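Local coordinates for protein alpha-fucosidase (Bifidobacterium bifidum, PDB 2EAB) that probably releases alpha-1,2-linked L-fucose from glycans by hydrolysis, this chain being the calcium-binding catalytic part of a longer protein, at residues 676-681 with 721-726; 727-732 with 743-748; 152-157 with 170-175. One frame throughout, in Å; residues are numbered along the deposited sequence.

Contacts 1 and 2 are neighbours in the helical catalytic region, and both use helix 722-734. Their centres lie about 10 Å apart, and Arg-728 NH2 of contact 2 probably bonds to Arg-678 O of contact 1. Contact 2 is fully buried and almost wholly apolar across its two helices. Contact 1 is partly buried, and it mixes aromatic rings with a guanidinium at the start of the helix. Contact 3 stands apart, with its centre about 40 Å from that of contact 2. It is a surface contact in the N-terminal beta region. There, backbone bonds and waters join two strands, and one face carries apolar side chains while the other carries charged and hydroxyl groups.

Contact 1. Residues 676-681 with 721-726. With EDO (1,2-ethanediol), chain D.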
loop_
_atom_site.group_PDB
_atom_site.type_symbol
_atom_site.label_atom_id
_atom_site.label_comp_id
_atom_site.label_asym_id
_atom_site.label_seq_id
_atom_site.Cartn_x
_atom_site.Cartn_y
_atom_site.Cartn_z
ATOM N N GLN A 676 20.483 2.891 16.326
ATOM C CA GLN A 676 19.811 1.978 15.404
ATOM C C GLN A 676 18.295 1.906 15.591
ATOM O O GLN A 676 17.697 0.854 15.391
ATOM C CB GLN A 676 20.405 0.572 15.516
ATOM C CG GLN A 676 21.836 0.432 15.033
ATOM C CD GLN A 676 22.301 -1.010 15.103
ATOM O OE1 GLN A 676 21.796 -1.875 14.387
ATOM N NE2 GLN A 676 23.253 -1.278 15.983
ATOM N N HIS A 677 17.670 3.022 15.957
ATOM C CA HIS A 677 16.213 3.044 16.093
ATOM C C HIS A 677 15.524 2.567 14.814
ATOM O O HIS A 677 15.947 2.907 13.707
ATOM C CB HIS A 677 15.719 4.434 16.485
ATOM C CG HIS A 677 14.242 4.500 16.726
ATOM N ND1 HIS A 677 13.619 3.788 17.729
ATOM C CD2 HIS A 677 13.261 5.179 16.081
ATOM C CE1 HIS A 677 12.320 4.027 17.691
ATOM N NE2 HIS A 677 12.076 4.869 16.703
ATOM N N ARG A 678 14.466 1.777 14.974
ATOM C CA ARG A 678 13.798 1.132 13.844
ATOM C C ARG A 678 13.133 2.116 12.876
ATOM O O ARG A 678 13.199 1.937 11.655
ATOM C CB ARG A 678 12.782 0.101 14.338
ATOM C CG ARG A 678 12.211 -0.767 13.238
ATOM C CD ARG A 678 11.488 -1.950 13.825
ATOM N NE ARG A 678 11.020 -2.867 12.794
ATOM C CZ ARG A 678 9.754 -3.241 12.642
ATOM N NH1 ARG A 678 8.811 -2.791 13.465
ATOM N NH2 ARG A 678 9.435 -4.088 11.675
ATOM N N HIS A 679 12.488 3.144 13.418
ATOM C CA HIS A 679 11.902 4.195 12.597
ATOM C C HIS A 679 12.980 5.154 12.105
ATOM O O HIS A 679 14.002 5.338 12.762
ATOM C CB HIS A 679 10.885 4.997 13.403
ATOM C CG HIS A 679 9.593 4.284 13.652
ATOM N ND1 HIS A 679 9.453 3.292 14.599
ATOM C CD2 HIS A 679 8.370 4.453 13.099
ATOM C CE1 HIS A 679 8.203 2.864 14.601
ATOM N NE2 HIS A 679 7.525 3.551 13.701
ATOM N N MET A 680 12.722 5.772 10.956
ATOM C CA MET A 680 13.556 6.844 10.414
ATOM C C MET A 680 12.608 7.952 9.967
ATOM O O MET A 680 12.537 8.302 8.782
ATOM C CB MET A 680 14.405 6.347 9.238
ATOM C CG MET A 680 15.134 5.035 9.500
ATOM S SD MET A 680 16.298 4.569 8.208
ATOM C CE MET A 680 15.218 4.527 6.772
ATOM N N SER A 681 11.865 8.492 10.924
ATOM C CA SER A 681 10.767 9.404 10.613
ATOM C C SER A 681 11.228 10.720 10.003
ATOM O O SER A 681 10.470 11.386 9.308
ATOM C CB SER A 681 9.925 9.664 11.861
ATOM O OG SER A 681 9.350 8.461 12.339
ATOM N N THR A 721 12.457 -6.112 9.030
ATOM C CA THR A 721 11.259 -6.805 8.590
ATOM C C THR A 721 10.156 -5.815 8.265
ATOM O O THR A 721 10.234 -4.632 8.623
ATOM C CB THR A 721 10.725 -7.728 9.698
ATOM O OG1 THR A 721 10.445 -6.931 10.856
ATOM C CG2 THR A 721 11.735 -8.824 10.061
ATOM N N GLY A 722 9.127 -6.312 7.587
ATOM C CA GLY A 722 7.899 -5.561 7.358
ATOM C C GLY A 722 8.116 -4.169 6.800
ATOM O O GLY A 722 8.913 -3.971 5.878
ATOM N N TRP A 723 7.412 -3.195 7.371
ATOM C CA TRP A 723 7.464 -1.825 6.857
ATOM C C TRP A 723 8.872 -1.241 6.959
ATOM O O TRP A 723 9.263 -0.403 6.141
ATOM C CB TRP A 723 6.444 -0.903 7.556
ATOM C CG TRP A 723 6.667 -0.768 9.032
ATOM C CD1 TRP A 723 6.038 -1.466 10.020
ATOM C CD2 TRP A 723 7.596 0.107 9.688
ATOM N NE1 TRP A 723 6.518 -1.085 11.248
ATOM C CE2 TRP A 723 7.477 -0.123 11.072
ATOM C CE3 TRP A 723 8.520 1.064 9.236
ATOM C CZ2 TRP A 723 8.248 0.560 12.013
ATOM C CZ3 TRP A 723 9.289 1.740 10.169
ATOM C CH2 TRP A 723 9.145 1.488 11.545
ATOM N N ALA A 724 9.641 -1.667 7.959
ATOM C CA ALA A 724 10.960 -1.078 8.179
ATOM C C ALA A 724 11.923 -1.440 7.057
ATOM O O ALA A 724 12.616 -0.575 6.524
ATOM C CB ALA A 724 11.516 -1.476 9.535
ATOM N N ILE A 725 11.952 -2.713 6.675
ATOM C CA ILE A 725 12.796 -3.112 5.554
ATOM C C ILE A 725 12.289 -2.506 4.236
ATOM O O ILE A 725 13.090 -2.065 3.409
ATOM C CB ILE A 725 13.032 -4.655 5.482
ATOM C CG1 ILE A 725 14.235 -4.975 4.588
ATOM C CG2 ILE A 725 11.790 -5.404 5.015
ATOM C CD1 ILE A 725 15.550 -4.467 5.128
ATOM N N GLY A 726 10.970 -2.449 4.061
ATOM C CA GLY A 726 10.393 -1.804 2.877
ATOM C C GLY A 726 10.822 -0.352 2.753
ATOM O O GLY A 726 11.237 0.093 1.677
HETATM C C1 EDO D . 7.034 7.320 9.942
HETATM O O1 EDO D . 8.147 6.600 10.674
HETATM C C2 EDO D . 5.908 7.553 11.025
HETATM O O2 EDO D . 5.308 6.224 11.382
#
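The His-679 ring has Trp-723 CH2 over the centre of one face, 3.3 Å above its plane. At the edge of the same imidazole lies O1 of a 1,2-ethanediol, 3.2 Å from His-679 CD2. The two ring planes stand 47° apart, an oblique meeting. One face of the Trp-723 indole carries Arg-678 CZ, 3.7 Å above the plane and toward the rim. Ala-724 CB lies over that face too. Trp-723 CZ2 in turn lies over one face of the guanidinium, whose plane is turned 51° from the indole. Arg-678 starts with CG anti to its amide nitrogen (chi1 -171°) and stays extended to NE. This takes the guanidinium past Ala-724, with NE 3.6 Å from Ala-724 CB. Arg-678 NH2 makes a weak hydrogen bond to Thr-721 O, at 3.2 Å. That carbonyl also receives the amide of Ile-725. Arg-678 NE is held by Asn-720 OD1, and Thr-721 OG1 bonds to His-761 O. The diol O1 donates to Ser-681 OG at 2.8 Å. The diol, also hydrogen-bonded to Asn-422 O, probably comes from the crystallisation liquor. The contact ties a loop near the start of helix 722-734 in the family 95 catalytic domain, an (alpha/alpha)6 barrel.

Contact 2. Residues 727-732 with 743-748; sequences QRINSW and QLVELQ
The helical segments 727-732 and 743-748 run nearly antiparallel, at 167°, with their axes 9.3 Å apart at closest approach. The side chains of Ile-729 and Leu-744 pass alongside one another, running opposite ways, and Ile-729 CG1 lies 3.7 Å from Leu-744 CB. In Ile-729, CG1 is anti to the carbonyl carbon (chi1 -66°). The branch runs on to place CD1 4.0 Å from Val-745 CA and 3.4 Å from Gln-748 OE1. Ile-729 CG2 meets Val-745 CG2 at 3.9 Å. Leu-744 reaches the other way along the interface. Its CD1 is 3.3 Å from Trp-732 CD1, a close fit, and also touches the backbone oxygen of Arg-728. No hydrogen bond crosses between the segments. The buried Gln-748 amide is satisfied by Asn-772, Gly-768 and Asp-759. Within segment 727-732, Ser-731 OG donates to Gln-727 O at 2.8 Å, from above the carbonyl plane, so that oxygen holds both the hydroxyl and the amide of Ser-731. The two helices form a hairpin with a short connection. Trp-732 packs on helix 697-711, Leu-744 rests on Leu-717 of strand 716-717, and Asn-730 and Gln-748 bond to helix 767-780.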
loop_
_atom_site.group_PDB
_atom_site.type_symbol
_atom_site.label_atom_id
_atom_site.label_comp_id
_atom_site.label_asym_id
_atom_site.label_seq_id
_atom_site.Cartn_x
_atom_site.Cartn_y
_atom_site.Cartn_z
ATOM N N GLN A 727 10.742 0.388 3.855
ATOM C CA GLN A 727 11.175 1.780 3.867
ATOM C C GLN A 727 12.669 1.916 3.569
ATOM O O GLN A 727 13.091 2.788 2.798
ATOM C CB GLN A 727 10.860 2.429 5.211
ATOM C CG GLN A 727 11.325 3.871 5.289
ATOM C CD GLN A 727 11.135 4.483 6.652
ATOM O OE1 GLN A 727 10.886 3.781 7.642
ATOM N NE2 GLN A 727 11.253 5.804 6.722
ATOM N N ARG A 728 13.472 1.050 4.178
ATOM C CA ARG A 728 14.919 1.131 4.006
ATOM C C ARG A 728 15.356 0.854 2.571
ATOM O O ARG A 728 16.228 1.547 2.051
ATOM C CB ARG A 728 15.649 0.241 5.011
ATOM C CG ARG A 728 15.533 0.782 6.423
ATOM C CD ARG A 728 16.046 -0.181 7.460
ATOM N NE ARG A 728 15.632 0.226 8.799
ATOM C CZ ARG A 728 16.197 -0.211 9.919
ATOM N NH1 ARG A 728 17.216 -1.064 9.872
ATOM N NH2 ARG A 728 15.747 0.207 11.093
ATOM N N ILE A 729 14.745 -0.135 1.923
ATOM C CA ILE A 729 15.044 -0.410 0.514
ATOM C C ILE A 729 14.787 0.831 -0.348
ATOM O O ILE A 729 15.654 1.253 -1.119
ATOM C CB ILE A 729 14.234 -1.619 -0.013
ATOM C CG1 ILE A 729 14.669 -2.904 0.699
ATOM C CG2 ILE A 729 14.415 -1.785 -1.522
ATOM C CD1 ILE A 729 13.681 -4.049 0.543
ATOM N N ASN A 730 13.604 1.424 -0.208
ATOM C CA ASN A 730 13.251 2.596 -1.006
ATOM C C ASN A 730 14.121 3.811 -0.707
ATOM O O ASN A 730 14.502 4.548 -1.621
ATOM C CB ASN A 730 11.771 2.930 -0.842
ATOM C CG ASN A 730 10.883 1.996 -1.634
ATOM O OD1 ASN A 730 10.585 2.244 -2.808
ATOM N ND2 ASN A 730 10.455 0.906 -0.998
ATOM N N SER A 731 14.443 4.005 0.570
ATOM C CA SER A 731 15.277 5.127 0.999
ATOM C C SER A 731 16.681 5.008 0.426
ATOM O O SER A 731 17.215 5.964 -0.143
ATOM C CB SER A 731 15.334 5.203 2.521
ATOM O OG SER A 731 14.042 5.410 3.065
ATOM N N TRP A 732 17.271 3.826 0.558
ATOM C CA TRP A 732 18.591 3.598 -0.006
ATOM C C TRP A 732 18.602 3.711 -1.533
ATOM O O TRP A 732 19.568 4.212 -2.098
ATOM C CB TRP A 732 19.166 2.271 0.471
ATOM C CG TRP A 732 19.840 2.375 1.814
ATOM C CD1 TRP A 732 19.315 2.039 3.029
ATOM C CD2 TRP A 732 21.168 2.856 2.068
ATOM N NE1 TRP A 732 20.237 2.274 4.025
ATOM C CE2 TRP A 732 21.384 2.771 3.464
ATOM C CE3 TRP A 732 22.196 3.346 1.252
ATOM C CZ2 TRP A 732 22.591 3.159 4.063
ATOM C CZ3 TRP A 732 23.396 3.735 1.848
ATOM C CH2 TRP A 732 23.581 3.634 3.241
ATOM N N GLN A 743 21.441 -5.287 -1.188
ATOM C CA GLN A 743 21.725 -6.052 0.023
ATOM C C GLN A 743 20.522 -6.064 0.972
ATOM O O GLN A 743 20.275 -7.062 1.657
ATOM C CB GLN A 743 22.960 -5.510 0.728
ATOM C CG GLN A 743 24.279 -5.899 0.100
ATOM C CD GLN A 743 25.440 -5.377 0.915
ATOM O OE1 GLN A 743 26.159 -6.142 1.555
ATOM N NE2 GLN A 743 25.609 -4.067 0.925
ATOM N N LEU A 744 19.769 -4.964 0.998
ATOM C CA LEU A 744 18.547 -4.898 1.797
ATOM C C LEU A 744 17.427 -5.755 1.207
ATOM O O LEU A 744 16.672 -6.376 1.953
ATOM C CB LEU A 744 18.098 -3.449 2.012
ATOM C CG LEU A 744 19.017 -2.639 2.934
ATOM C CD1 LEU A 744 18.764 -1.163 2.736
ATOM C CD2 LEU A 744 18.860 -3.023 4.410
ATOM N N VAL A 745 17.326 -5.801 -0.122
ATOM C CA VAL A 745 16.399 -6.723 -0.780
ATOM C C VAL A 745 16.736 -8.169 -0.398
ATOM O O VAL A 745 15.851 -8.945 -0.038
ATOM C CB VAL A 745 16.401 -6.551 -2.320
ATOM C CG1 VAL A 745 15.592 -7.656 -2.993
ATOM C CG2 VAL A 745 15.845 -5.185 -2.712
ATOM N N GLU A 746 18.022 -8.513 -0.445
ATOM C CA GLU A 746 18.489 -9.842 -0.044
ATOM C C GLU A 746 18.057 -10.161 1.378
ATOM O O GLU A 746 17.577 -11.260 1.658
ATOM C CB GLU A 746 20.008 -9.912 -0.091
ATOM C CG GLU A 746 20.632 -10.109 -1.440
ATOM C CD GLU A 746 22.132 -10.314 -1.319
ATOM O OE1 GLU A 746 22.796 -9.491 -0.653
ATOM O OE2 GLU A 746 22.647 -11.306 -1.879
ATOM N N LEU A 747 18.243 -9.194 2.271
ATOM C CA LEU A 747 17.890 -9.386 3.671
ATOM C C LEU A 747 16.388 -9.539 3.875
ATOM O O LEU A 747 15.964 -10.338 4.711
ATOM C CB LEU A 747 18.464 -8.271 4.544
ATOM C CG LEU A 747 19.985 -8.318 4.747
ATOM C CD1 LEU A 747 20.508 -7.010 5.325
ATOM C CD2 LEU A 747 20.404 -9.505 5.616
ATOM N N GLN A 748 15.582 -8.793 3.114
ATOM C CA GLN A 748 14.131 -8.961 3.173
ATOM C C GLN A 748 13.726 -10.371 2.753
ATOM O O GLN A 748 12.906 -11.013 3.411
ATOM C CB GLN A 748 13.399 -7.928 2.314
ATOM C CG GLN A 748 11.877 -8.079 2.416
ATOM C CD GLN A 748 11.104 -7.112 1.548
ATOM O OE1 GLN A 748 11.569 -6.695 0.489
ATOM N NE2 GLN A 748 9.899 -6.762 1.987
#

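Contact 3. Residues 152-157 with 170-175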
loop_
_atom_site.group_PDB
_atom_site.type_symbol
_atom_site.label_atom_id
_atom_site.label_comp_id
_atom_site.label_asym_id
_atom_site.label_seq_id
_atom_site.Cartn_x
_atom_site.Cartn_y
_atom_site.Cartn_z
ATOM N N THR A 152 -2.962 -40.508 0.909
ATOM C CA THR A 152 -1.804 -40.843 0.079
ATOM C C THR A 152 -2.044 -40.511 -1.389
ATOM O O THR A 152 -3.025 -40.956 -1.991
ATOM C CB THR A 152 -1.404 -42.328 0.232
ATOM O OG1 THR A 152 -1.278 -42.646 1.623
ATOM C CG2 THR A 152 -0.073 -42.611 -0.466
ATOM N N VAL A 153 -1.139 -39.712 -1.950
ATOM C CA VAL A 153 -1.228 -39.287 -3.343
ATOM C C VAL A 153 0.138 -39.292 -4.030
ATOM O O VAL A 153 1.180 -39.382 -3.377
ATOM C CB VAL A 153 -1.859 -37.869 -3.491
ATOM C CG1 VAL A 153 -3.323 -37.869 -3.067
ATOM C CG2 VAL A 153 -1.061 -36.819 -2.715
ATOM N N THR A 154 0.109 -39.210 -5.356
ATOM C CA THR A 154 1.301 -38.950 -6.156
ATOM C C THR A 154 0.992 -37.817 -7.129
ATOM O O THR A 154 -0.166 -37.405 -7.264
ATOM C CB THR A 154 1.759 -40.194 -6.954
ATOM O OG1 THR A 154 0.690 -40.648 -7.791
ATOM C CG2 THR A 154 2.209 -41.318 -6.023
ATOM N N GLU A 155 2.030 -37.318 -7.798
ATOM C CA GLU A 155 1.903 -36.257 -8.805
ATOM C C GLU A 155 1.196 -35.010 -8.267
ATOM O O GLU A 155 0.465 -34.327 -8.995
ATOM C CB GLU A 155 1.221 -36.790 -10.072
ATOM C CG GLU A 155 2.039 -37.873 -10.770
ATOM C CD GLU A 155 1.278 -38.629 -11.844
ATOM O OE1 GLU A 155 0.302 -38.088 -12.405
ATOM O OE2 GLU A 155 1.669 -39.779 -12.134
ATOM N N TYR A 156 1.420 -34.728 -6.985
ATOM C CA TYR A 156 0.823 -33.562 -6.348
ATOM C C TYR A 156 1.538 -32.280 -6.733
ATOM O O TYR A 156 2.760 -32.199 -6.659
ATOM C CB TYR A 156 0.804 -33.687 -4.819
ATOM C CG TYR A 156 0.120 -32.502 -4.175
ATOM C CD1 TYR A 156 -1.201 -32.584 -3.749
ATOM C CD2 TYR A 156 0.783 -31.281 -4.032
ATOM C CE1 TYR A 156 -1.838 -31.483 -3.182
ATOM C CE2 TYR A 156 0.154 -30.179 -3.475
ATOM C CZ TYR A 156 -1.149 -30.285 -3.052
ATOM O OH TYR A 156 -1.747 -29.174 -2.497
ATOM N N ARG A 157 0.759 -31.278 -7.127
ATOM C CA ARG A 157 1.265 -29.919 -7.234
ATOM C C ARG A 157 0.166 -28.918 -6.897
ATOM O O ARG A 157 -0.988 -29.104 -7.272
ATOM C CB ARG A 157 1.826 -29.643 -8.633
ATOM C CG ARG A 157 2.659 -28.367 -8.716
ATOM C CD ARG A 157 3.079 -28.041 -10.140
ATOM N NE ARG A 157 1.938 -27.723 -10.995
ATOM C CZ ARG A 157 1.550 -28.448 -12.041
ATOM N NH1 ARG A 157 2.215 -29.544 -12.388
ATOM N NH2 ARG A 157 0.497 -28.070 -12.753
ATOM N N THR A 170 -3.506 -30.071 -8.228
ATOM C CA THR A 170 -3.635 -31.355 -8.912
ATOM C C THR A 170 -2.954 -32.458 -8.111
ATOM O O THR A 170 -1.955 -32.221 -7.440
ATOM C CB THR A 170 -3.105 -31.302 -10.375
ATOM O OG1 THR A 170 -3.404 -32.537 -11.038
ATOM C CG2 THR A 170 -1.594 -31.048 -10.429
ATOM N N PHE A 171 -3.522 -33.660 -8.175
ATOM C CA PHE A 171 -2.917 -34.844 -7.571
ATOM C C PHE A 171 -3.586 -36.101 -8.096
ATOM O O PHE A 171 -4.702 -36.048 -8.610
ATOM C CB PHE A 171 -2.989 -34.802 -6.036
ATOM C CG PHE A 171 -4.383 -34.654 -5.491
ATOM C CD1 PHE A 171 -5.201 -35.769 -5.313
ATOM C CD2 PHE A 171 -4.875 -33.398 -5.144
ATOM C CE1 PHE A 171 -6.487 -35.638 -4.808
ATOM C CE2 PHE A 171 -6.165 -33.256 -4.634
ATOM C CZ PHE A 171 -6.973 -34.380 -4.465
ATOM N N LYS A 172 -2.888 -37.225 -7.961
ATOM C CA LYS A 172 -3.433 -38.528 -8.309
ATOM C C LYS A 172 -3.682 -39.326 -7.032
ATOM O O LYS A 172 -2.766 -39.548 -6.243
ATOM C CB LYS A 172 -2.484 -39.282 -9.247
ATOM C CG LYS A 172 -3.006 -40.652 -9.686
ATOM C CD LYS A 172 -2.122 -41.304 -10.740
ATOM C CE LYS A 172 -2.485 -40.837 -12.138
ATOM N NZ LYS A 172 -1.841 -41.675 -13.187
ATOM N N HIS A 173 -4.930 -39.742 -6.842
ATOM C CA HIS A 173 -5.329 -40.525 -5.679
ATOM C C HIS A 173 -6.023 -41.797 -6.142
ATOM O O HIS A 173 -7.027 -41.736 -6.857
ATOM C CB HIS A 173 -6.257 -39.704 -4.775
ATOM C CG HIS A 173 -6.783 -40.462 -3.595
ATOM N ND1 HIS A 173 -7.973 -41.159 -3.630
ATOM C CD2 HIS A 173 -6.281 -40.635 -2.350
ATOM C CE1 HIS A 173 -8.182 -41.725 -2.455
ATOM N NE2 HIS A 173 -7.171 -41.423 -1.661
ATOM N N ASP A 174 -5.464 -42.943 -5.748
ATOM C CA ASP A 174 -6.014 -44.263 -6.078
ATOM C C ASP A 174 -6.379 -44.389 -7.568
ATOM O O ASP A 174 -7.462 -44.866 -7.918
ATOM C CB ASP A 174 -7.217 -44.574 -5.173
ATOM C CG ASP A 174 -7.632 -46.035 -5.215
ATOM O OD1 ASP A 174 -6.748 -46.918 -5.262
ATOM O OD2 ASP A 174 -8.855 -46.294 -5.198
ATOM N N GLY A 175 -5.470 -43.938 -8.431
ATOM C CA GLY A 175 -5.627 -44.064 -9.880
ATOM C C GLY A 175 -6.336 -42.921 -10.584
ATOM O O GLY A 175 -6.314 -42.840 -11.814
HETATM O O HOH W 1 -3.253 -42.744 -4.049
HETATM O O HOH W 2 -1.236 -42.092 -6.486
HETATM O O HOH W 3 -1.664 -34.604 -10.693
HETATM O O HOH W 4 -0.269 -39.734 -14.483
#
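Backbone hydrogen bonds join Thr-154 to Lys-172 and Arg-157 to Thr-170 as two antiparallel hydrogen-bonded pairs. Lys-172 N to Thr-154 O is 2.8 Å, and Arg-157 N to Thr-170 O is 2.9 Å. The register slips by one residue between the pairs, a beta bulge at Glu-155, whose phi is positive (55°). Tyr-156 CA adds a CH...O contact to Thr-170 O, at 3.3 Å. The apolar contacts gather round Phe-171. Val-153 CG1 approaches Phe-171 CD1 obliquely at 3.6 Å, and Tyr-156 CD1 lies 3.7 Å from Phe-171 CB. With a serine in place of Phe-171, Val-153 CG1 would probably lose its ring partner and a gap would open beside Val-67 and Phe-148, other partners of this ring. The Glu-155 and Lys-172 chains run alongside in the same direction. Lys-172 bends at chi3 (-85°), and its NZ ends 4.1 Å from Glu-155 OE2, too far for a salt bridge. One water links Glu-155 OE1 to Lys-172 NZ. Another, 2.7 Å from Glu-155 O, bridges that oxygen to Thr-170 OG1. This end of the hairpin of strands 156-161 and 166-173 is amphipathic: Phe-171 faces the protein, while Thr-154, Thr-170 and Lys-172 meet water on the other side, shared with Arg-157.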